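Local coordinates for protein 401aa long hypothetical glucose-1-phosphate thymidylyltransferase (Sulfolobus tokodaii, PDB 2GGO) that probably makes UDP-N-acetylglucosamine and UDP-N-acetylgalactosamine, joining sugar-phosphate nucleotidyltransferase and acetyltransferase activities in a single chain, at residues G131-D136 / V197-Y202; Y205-D208 / W213-I216; V26-K31 / K220-N225. One frame throughout, in Å; residues are numbered along the deposited sequence.

In the fold
All three contacts belong to the nucleotidyltransferase part of the chain. Contact 1 lies near the sugar-phosphate site: its first segment begins at G131, which probably binds N-acetylglucosamine 1-phosphate, with the L133 side chain about 4 Å from that of N157. Contact 2 follows along the chain, its centre about 21 Å away, and in it the D208 side chain lies about 5 Å from that of R13, which probably binds the nucleoside triphosphate. Contact 3, away from these sites, has its centre about 10 Å from that of contact 2 and 28 Å from that of contact 1. Contacts 2 and 3 share helix 212-225 and touch directly, Y205 CD1 meeting W221 CD1 at 3.5 Å.

Contact 1: G131-D136 / V197-Y202; sequences GVLVLD and VKVIEY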
loop_
_atom_site.group_PDB
_atom_site.type_symbol
_atom_site.label_atom_id
_atom_site.label_comp_id
_atom_site.label_asym_id
_atom_site.label_seq_id
_atom_site.Cartn_x
_atom_site.Cartn_y
_atom_site.Cartn_z
ATOM N N GLY A 131 -1.680 18.082 1.701
ATOM C CA GLY A 131 -2.173 19.243 2.431
ATOM C C GLY A 131 -1.212 19.616 3.542
ATOM O O GLY A 131 -0.909 18.800 4.418
ATOM N N VAL A 132 -0.730 20.857 3.480
ATOM C CA VAL A 132 0.249 21.397 4.424
ATOM C C VAL A 132 -0.506 22.017 5.601
ATOM O O VAL A 132 -1.558 22.628 5.410
ATOM C CB VAL A 132 1.139 22.467 3.748
ATOM C CG1 VAL A 132 2.496 22.504 4.387
ATOM C CG2 VAL A 132 1.288 22.183 2.251
ATOM N N LEU A 133 0.019 21.849 6.815
ATOM C CA LEU A 133 -0.685 22.306 8.020
ATOM C C LEU A 133 -0.189 23.665 8.507
ATOM O O LEU A 133 0.963 23.796 8.937
ATOM C CB LEU A 133 -0.605 21.270 9.159
ATOM C CG LEU A 133 -1.147 19.837 9.021
ATOM C CD1 LEU A 133 -0.865 19.090 10.304
ATOM C CD2 LEU A 133 -2.631 19.772 8.701
ATOM N N VAL A 134 -1.074 24.664 8.431
ATOM C CA VAL A 134 -0.811 26.024 8.945
ATOM C C VAL A 134 -1.122 26.093 10.447
ATOM O O VAL A 134 -2.290 26.088 10.860
ATOM C CB VAL A 134 -1.647 27.125 8.197
ATOM C CG1 VAL A 134 -1.006 28.500 8.365
ATOM C CG2 VAL A 134 -1.817 26.803 6.717
ATOM N N LEU A 135 -0.075 26.147 11.259
ATOM C CA LEU A 135 -0.250 26.219 12.702
ATOM C C LEU A 135 -0.330 27.665 13.226
ATOM O O LEU A 135 0.616 28.441 13.046
ATOM C CB LEU A 135 0.893 25.483 13.402
ATOM C CG LEU A 135 0.995 23.968 13.282
ATOM C CD1 LEU A 135 2.242 23.498 14.004
ATOM C CD2 LEU A 135 -0.244 23.295 13.848
ATOM N N ASP A 136 -1.438 28.018 13.885
ATOM C CA ASP A 136 -1.566 29.330 14.549
ATOM C C ASP A 136 -0.521 29.566 15.666
ATOM O O ASP A 136 0.221 28.649 16.050
ATOM C CB ASP A 136 -2.989 29.550 15.076
ATOM C CG ASP A 136 -3.329 28.675 16.301
ATOM O OD1 ASP A 136 -2.482 28.478 17.212
ATOM O OD2 ASP A 136 -4.488 28.204 16.358
ATOM N N VAL A 197 -8.743 22.888 17.292
ATOM C CA VAL A 197 -8.398 21.590 16.716
ATOM C C VAL A 197 -6.907 21.338 16.965
ATOM O O VAL A 197 -6.073 21.870 16.236
ATOM C CB VAL A 197 -8.683 21.588 15.199
ATOM C CG1 VAL A 197 -8.542 20.203 14.623
ATOM C CG2 VAL A 197 -10.061 22.098 14.925
ATOM N N LYS A 198 -6.572 20.566 18.005
ATOM C CA LYS A 198 -5.170 20.254 18.360
ATOM C C LYS A 198 -4.410 19.654 17.188
ATOM O O LYS A 198 -5.000 19.152 16.240
ATOM C CB LYS A 198 -5.108 19.259 19.519
ATOM C CG LYS A 198 -5.159 19.851 20.906
ATOM C CD LYS A 198 -4.649 18.845 21.973
ATOM C CE LYS A 198 -3.121 18.617 21.898
ATOM N NZ LYS A 198 -2.589 17.760 23.008
ATOM N N VAL A 199 -3.097 19.714 17.245
ATOM C CA VAL A 199 -2.286 19.069 16.238
ATOM C C VAL A 199 -1.176 18.348 16.995
ATOM O O VAL A 199 -0.331 18.994 17.642
ATOM C CB VAL A 199 -1.731 20.070 15.158
ATOM C CG1 VAL A 199 -0.490 19.531 14.474
ATOM C CG2 VAL A 199 -2.782 20.385 14.106
ATOM N N ILE A 200 -1.224 17.009 16.943
ATOM C CA ILE A 200 -0.142 16.152 17.448
ATOM C C ILE A 200 0.789 15.836 16.277
ATOM O O ILE A 200 0.334 15.553 15.165
ATOM C CB ILE A 200 -0.645 14.804 18.045
ATOM C CG1 ILE A 200 -2.063 14.918 18.617
ATOM C CG2 ILE A 200 0.383 14.215 19.041
ATOM C CD1 ILE A 200 -2.222 15.860 19.775
ATOM N N GLU A 201 2.089 15.906 16.533
ATOM C CA GLU A 201 3.065 15.630 15.511
ATOM C C GLU A 201 3.411 14.154 15.604
ATOM O O GLU A 201 3.846 13.671 16.668
ATOM C CB GLU A 201 4.312 16.499 15.691
ATOM C CG GLU A 201 5.165 16.659 14.421
ATOM C CD GLU A 201 6.644 16.935 14.717
ATOM O OE1 GLU A 201 6.959 17.604 15.737
ATOM O OE2 GLU A 201 7.501 16.469 13.924
ATOM N N TYR A 202 3.185 13.442 14.494
ATOM C CA TYR A 202 3.539 12.030 14.385
ATOM C C TYR A 202 5.052 11.841 14.410
ATOM O O TYR A 202 5.772 12.539 13.685
ATOM C CB TYR A 202 2.955 11.424 13.104
ATOM C CG TYR A 202 3.170 9.937 13.047
ATOM C CD1 TYR A 202 2.466 9.084 13.896
ATOM C CD2 TYR A 202 4.100 9.379 12.184
ATOM C CE1 TYR A 202 2.672 7.714 13.876
ATOM C CE2 TYR A 202 4.305 8.006 12.156
ATOM C CZ TYR A 202 3.587 7.186 13.005
ATOM O OH TYR A 202 3.781 5.835 12.992
#
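V199 meets L135 and L133 through apolar carbons alone: its methine CB and two methyls face one methyl from each leucine. Starting at the branch point, V199 CB lies 3.8 Å from L135 CD2, so that one leucine methyl already sits over the fork of the valine. Moving out, V199 CG1 stands anti to the backbone N (chi1 157°) and serves both leucines: it is 3.8 Å from L135 CD2 and 4.2 Å from L133 CD1. The other tip, V199 CG2, approaches L135 CD2 to 3.9 Å. L135 CD2 is therefore lodged almost equally near all three carbons of the valine fork. L135 presents this methyl because CD1 continues the extended line of its chain (chi2 177°), leaving CD2 as the branch turned toward the valine.

The two strands are not paired; the closest CA atoms, those of L135 and V199, are 8.2 Å apart. Strand 197-201 is an outermost strand of the mixed central sheet of the GT-A nucleotidyltransferase fold, running parallel to strand 117-123, whereas strand 132-135 forms a separate hairpin with strand 141-145. Side chains must bridge the gap, which suits leucine, long enough to span it, and beta-branched valine, which is compact and at home in a strand. V199 also packs on I119 and L155. L133 is the buried member of the trio and touches L155 and N157 as well. N157 probably binds N-acetylglucosamine 1-phosphate, as G131 probably does, and its backbone is hydrogen-bonded to that of G131.

Contact 2: Y205-D208 / W213-I216; sequences YWMD and WNII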
loop_
_atom_site.group_PDB
_atom_site.type_symbol
_atom_site.label_atom_id
_atom_site.label_comp_id
_atom_site.label_asym_id
_atom_site.label_seq_id
_atom_site.Cartn_x
_atom_site.Cartn_y
_atom_site.Cartn_z
ATOM N N TYR A 205 7.362 6.149 11.608
ATOM C CA TYR A 205 7.170 5.970 10.149
ATOM C C TYR A 205 5.701 6.067 9.662
ATOM O O TYR A 205 4.795 5.450 10.214
ATOM C CB TYR A 205 7.835 4.645 9.725
ATOM C CG TYR A 205 7.797 4.282 8.237
ATOM C CD1 TYR A 205 8.732 4.815 7.336
ATOM C CD2 TYR A 205 6.856 3.351 7.740
ATOM C CE1 TYR A 205 8.708 4.455 5.977
ATOM C CE2 TYR A 205 6.836 2.985 6.376
ATOM C CZ TYR A 205 7.763 3.538 5.516
ATOM O OH TYR A 205 7.741 3.203 4.180
ATOM N N TRP A 206 5.521 6.871 8.624
ATOM C CA TRP A 206 4.278 7.103 7.932
ATOM C C TRP A 206 4.521 6.940 6.400
ATOM O O TRP A 206 5.552 7.342 5.882
ATOM C CB TRP A 206 3.815 8.525 8.232
ATOM C CG TRP A 206 2.437 8.916 7.688
ATOM C CD1 TRP A 206 1.228 8.674 8.278
ATOM C CD2 TRP A 206 2.144 9.628 6.466
ATOM N NE1 TRP A 206 0.203 9.192 7.506
ATOM C CE2 TRP A 206 0.740 9.774 6.389
ATOM C CE3 TRP A 206 2.936 10.149 5.423
ATOM C CZ2 TRP A 206 0.105 10.410 5.311
ATOM C CZ3 TRP A 206 2.300 10.791 4.355
ATOM C CH2 TRP A 206 0.905 10.901 4.304
ATOM N N MET A 207 3.548 6.398 5.678
ATOM C CA MET A 207 3.612 6.334 4.226
ATOM C C MET A 207 2.176 6.258 3.754
ATOM O O MET A 207 1.449 5.411 4.208
ATOM C CB MET A 207 4.370 5.053 3.827
ATOM C CG MET A 207 4.486 4.754 2.289
ATOM S SD MET A 207 5.378 6.028 1.380
ATOM C CE MET A 207 7.073 5.664 1.884
ATOM N N ASP A 208 1.716 7.125 2.869
ATOM C CA ASP A 208 0.474 6.744 2.208
ATOM C C ASP A 208 0.822 5.858 1.021
ATOM O O ASP A 208 1.757 6.134 0.256
ATOM C CB ASP A 208 -0.424 7.915 1.813
ATOM C CG ASP A 208 0.101 8.663 0.659
ATOM O OD1 ASP A 208 1.348 8.734 0.574
ATOM O OD2 ASP A 208 -0.715 9.182 -0.138
ATOM N N TRP A 213 4.848 1.773 -6.625
ATOM C CA TRP A 213 6.138 1.564 -6.015
ATOM C C TRP A 213 6.165 1.697 -4.515
ATOM O O TRP A 213 7.064 1.137 -3.904
ATOM C CB TRP A 213 7.231 2.391 -6.651
ATOM C CG TRP A 213 6.962 3.796 -6.694
ATOM C CD1 TRP A 213 7.337 4.692 -5.764
ATOM C CD2 TRP A 213 6.232 4.535 -7.710
ATOM N NE1 TRP A 213 6.864 5.955 -6.102
ATOM C CE2 TRP A 213 6.219 5.880 -7.311
ATOM C CE3 TRP A 213 5.593 4.184 -8.910
ATOM C CZ2 TRP A 213 5.606 6.877 -8.059
ATOM C CZ3 TRP A 213 4.985 5.184 -9.657
ATOM C CH2 TRP A 213 5.004 6.511 -9.235
ATOM N N ASN A 214 5.199 2.415 -3.906
ATOM C CA ASN A 214 5.110 2.491 -2.433
ATOM C C ASN A 214 4.833 1.172 -1.786
ATOM O O ASN A 214 5.171 0.987 -0.649
ATOM C CB ASN A 214 4.110 3.513 -1.911
ATOM C CG ASN A 214 4.353 4.930 -2.442
ATOM O OD1 ASN A 214 5.484 5.443 -2.469
ATOM N ND2 ASN A 214 3.280 5.590 -2.815
ATOM N N ILE A 215 4.264 0.213 -2.503
ATOM C CA ILE A 215 4.208 -1.160 -1.987
ATOM C C ILE A 215 5.608 -1.734 -1.688
ATOM O O ILE A 215 5.812 -2.482 -0.712
ATOM C CB ILE A 215 3.408 -2.082 -2.956
ATOM C CG1 ILE A 215 2.066 -1.443 -3.325
ATOM C CG2 ILE A 215 3.279 -3.500 -2.384
ATOM C CD1 ILE A 215 1.072 -2.395 -4.058
ATOM N N ILE A 216 6.573 -1.383 -2.545
ATOM C CA ILE A 216 7.979 -1.718 -2.275
ATOM C C ILE A 216 8.488 -0.929 -1.045
ATOM O O ILE A 216 8.973 -1.495 -0.108
ATOM C CB ILE A 216 8.916 -1.553 -3.509
ATOM C CG1 ILE A 216 8.352 -2.356 -4.714
ATOM C CG2 ILE A 216 10.223 -2.201 -3.162
ATOM C CD1 ILE A 216 8.865 -1.940 -6.165
#
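The sulfur of M207 and the backbone oxygen of D208 both face the side chain of N214, where strand 206-208 passes through a short loop into helix 212-225, a local beta-alpha connection of the nucleotidyltransferase fold. N214 sits in the first turns of the helix with CG anti to its carbonyl carbon (chi1 -55°), which sends the amide group toward the strand. Its CG lies 3.9 Å from D208 O, and M207 SD approaches the same N214 CG to 4.1 Å. An asparagine suits a spot beside a backbone carbonyl, since its short side chain carries a polar group and adds little bulk.

M207 leaves the strand extended, CG being anti to the backbone N, and then bends at chi2 (62°) and again at chi3 (75°). The double bend turns the terminal methyl to the hydroxyl end of the Y205 side chain, so that M207 CE comes 3.4 Å from Y205 OH while the sulfur remains beside N214. A flexible, unbranched methionine can make such a fold. D208 has its CB directed away from the helix, and its OD1 is hydrogen-bonded to Y130 OH, near R13, which probably binds the nucleotide. On the strand itself, D208 N lies 4.0 Å above the plane of the W206 ring, nearer its border than its centre.

Contact 3: V26-K31 / K220-N225; sequences VPILSK and KWALDN
A222 points its methyl at the hairpin turn and is met from two directions roughly at right angles. I28 CG2 arrives nearly end-on, continuing the line of the alanine CA-CB bond, and lies only 3.5 Å from A222 CB, tighter than usual for two carbons. L29 comes from the flank: its CD1 is 3.9 Å from A222 CB and also rests 3.8 Å from A222 O. The second leucine methyl, CD2, is directed to the next helical residue and reaches L223 CB at 4.2 Å. I28 can offer CG2 because this methyl stands anti to the backbone N, while CG1 (chi1 -59°) takes the place beside that N. Small, helix-compatible alanine lets the turn come close, with A222 CA 7.0 Å from I28 CA.

The turn from I28 to K31 is a type II' beta turn closing a two-residue beta hairpin, with I28 N bonded to K31 O and K31 N to I28 O. L29 occupies its first corner with a positive phi of 47°, a conformation more usual for glycine; here it directs a leucine at the helix. N219 of the same helix holds the hairpin by two further hydrogen bonds, to L29 N and to P27 O. Helix 212-225 precedes the hexapeptide repeats, which form a left-handed parallel beta-helix, and L29 and L223 both lean on Y264 from strand 263-265 of that second part.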
loop_
_atom_site.group_PDB
_atom_site.type_symbol
_atom_site.label_atom_id
_atom_site.label_comp_id
_atom_site.label_asym_id
_atom_site.label_seq_id
_atom_site.Cartn_x
_atom_site.Cartn_y
_atom_site.Cartn_z
ATOM N N VAL A 26 -3.698 -4.826 0.217
ATOM C CA VAL A 26 -2.295 -4.858 -0.224
ATOM C C VAL A 26 -1.478 -5.476 0.911
ATOM O O VAL A 26 -1.604 -4.998 2.056
ATOM C CB VAL A 26 -1.792 -3.434 -0.537
ATOM C CG1 VAL A 26 -0.267 -3.350 -0.560
ATOM C CG2 VAL A 26 -2.304 -2.973 -1.857
ATOM N N PRO A 27 -0.643 -6.535 0.614
ATOM C CA PRO A 27 0.133 -7.113 1.691
ATOM C C PRO A 27 1.415 -6.333 2.023
ATOM O O PRO A 27 2.072 -5.699 1.164
ATOM C CB PRO A 27 0.431 -8.539 1.203
ATOM C CG PRO A 27 0.425 -8.468 -0.233
ATOM C CD PRO A 27 -0.350 -7.233 -0.663
ATOM N N ILE A 28 1.710 -6.329 3.309
ATOM C CA ILE A 28 2.956 -5.841 3.817
ATOM C C ILE A 28 3.464 -7.083 4.506
ATOM O O ILE A 28 2.823 -7.576 5.457
ATOM C CB ILE A 28 2.735 -4.701 4.812
ATOM C CG1 ILE A 28 1.981 -3.569 4.128
ATOM C CG2 ILE A 28 4.080 -4.225 5.361
ATOM C CD1 ILE A 28 1.184 -2.785 5.078
ATOM N N LEU A 29 4.567 -7.632 3.996
ATOM C CA LEU A 29 5.007 -8.966 4.367
ATOM C C LEU A 29 3.790 -9.866 4.276
ATOM O O LEU A 29 3.041 -9.805 3.297
ATOM C CB LEU A 29 5.634 -8.964 5.765
ATOM C CG LEU A 29 6.822 -8.025 5.952
ATOM C CD1 LEU A 29 7.398 -8.094 7.359
ATOM C CD2 LEU A 29 7.927 -8.269 4.917
ATOM N N SER A 30 3.508 -10.637 5.308
ATOM C CA SER A 30 2.446 -11.603 5.181
ATOM C C SER A 30 1.009 -11.128 5.402
ATOM O O SER A 30 0.093 -11.933 5.250
ATOM C CB SER A 30 2.721 -12.745 6.138
ATOM O OG SER A 30 2.356 -12.373 7.456
ATOM N N LYS A 31 0.754 -9.871 5.769
ATOM C CA LYS A 31 -0.644 -9.522 6.070
ATOM C C LYS A 31 -1.097 -8.242 5.434
ATOM O O LYS A 31 -0.272 -7.368 5.160
ATOM C CB LYS A 31 -0.981 -9.627 7.585
ATOM C CG LYS A 31 -0.303 -8.648 8.502
ATOM C CD LYS A 31 -0.231 -9.144 9.952
ATOM C CE LYS A 31 0.379 -8.028 10.832
ATOM N NZ LYS A 31 0.401 -8.263 12.306
ATOM N N LYS A 220 9.639 -2.869 2.318
ATOM C CA LYS A 220 11.066 -2.770 2.689
ATOM C C LYS A 220 11.188 -2.311 4.127
ATOM O O LYS A 220 11.806 -2.972 4.957
ATOM C CB LYS A 220 11.794 -1.809 1.775
ATOM C CG LYS A 220 12.181 -2.385 0.409
ATOM C CD LYS A 220 12.880 -1.332 -0.360
ATOM C CE LYS A 220 14.337 -1.205 0.131
ATOM N NZ LYS A 220 14.909 -0.180 -0.750
ATOM N N TRP A 221 10.520 -1.208 4.448
ATOM C CA TRP A 221 10.468 -0.783 5.863
ATOM C C TRP A 221 10.104 -1.913 6.845
ATOM O O TRP A 221 10.811 -2.194 7.812
ATOM C CB TRP A 221 9.521 0.393 6.039
ATOM C CG TRP A 221 9.734 0.995 7.401
ATOM C CD1 TRP A 221 10.653 1.953 7.739
ATOM C CD2 TRP A 221 9.066 0.625 8.619
ATOM N NE1 TRP A 221 10.577 2.215 9.091
ATOM C CE2 TRP A 221 9.617 1.409 9.652
ATOM C CE3 TRP A 221 8.040 -0.275 8.931
ATOM C CZ2 TRP A 221 9.161 1.323 10.977
ATOM C CZ3 TRP A 221 7.608 -0.373 10.217
ATOM C CH2 TRP A 221 8.167 0.417 11.240
ATOM N N ALA A 222 8.986 -2.562 6.605
ATOM C CA ALA A 222 8.553 -3.641 7.453
ATOM C C ALA A 222 9.554 -4.785 7.627
ATOM O O ALA A 222 9.638 -5.391 8.707
ATOM C CB ALA A 222 7.182 -4.185 6.945
ATOM N N LEU A 223 10.241 -5.139 6.536
ATOM C CA LEU A 223 11.216 -6.215 6.558
ATOM C C LEU A 223 12.331 -5.785 7.486
ATOM O O LEU A 223 12.804 -6.568 8.330
ATOM C CB LEU A 223 11.741 -6.522 5.129
ATOM C CG LEU A 223 12.750 -7.669 5.071
ATOM C CD1 LEU A 223 12.295 -8.870 5.898
ATOM C CD2 LEU A 223 12.978 -8.045 3.620
ATOM N N ASP A 224 12.710 -4.523 7.375
ATOM C CA ASP A 224 13.762 -4.018 8.240
ATOM C C ASP A 224 13.344 -4.001 9.712
ATOM O O ASP A 224 14.098 -4.443 10.589
ATOM C CB ASP A 224 14.169 -2.626 7.796
ATOM C CG ASP A 224 15.047 -2.645 6.565
ATOM O OD1 ASP A 224 15.747 -3.649 6.323
ATOM O OD2 ASP A 224 15.063 -1.631 5.846
ATOM N N ASN A 225 12.132 -3.528 9.968
ATOM C CA ASN A 225 11.762 -3.096 11.303
ATOM C C ASN A 225 10.862 -4.018 12.073
ATOM O O ASN A 225 11.010 -4.115 13.292
ATOM C CB ASN A 225 11.159 -1.711 11.235
ATOM C CG ASN A 225 12.187 -0.655 10.942
ATOM O OD1 ASN A 225 12.443 -0.295 9.782
ATOM N ND2 ASN A 225 12.813 -0.152 11.998
#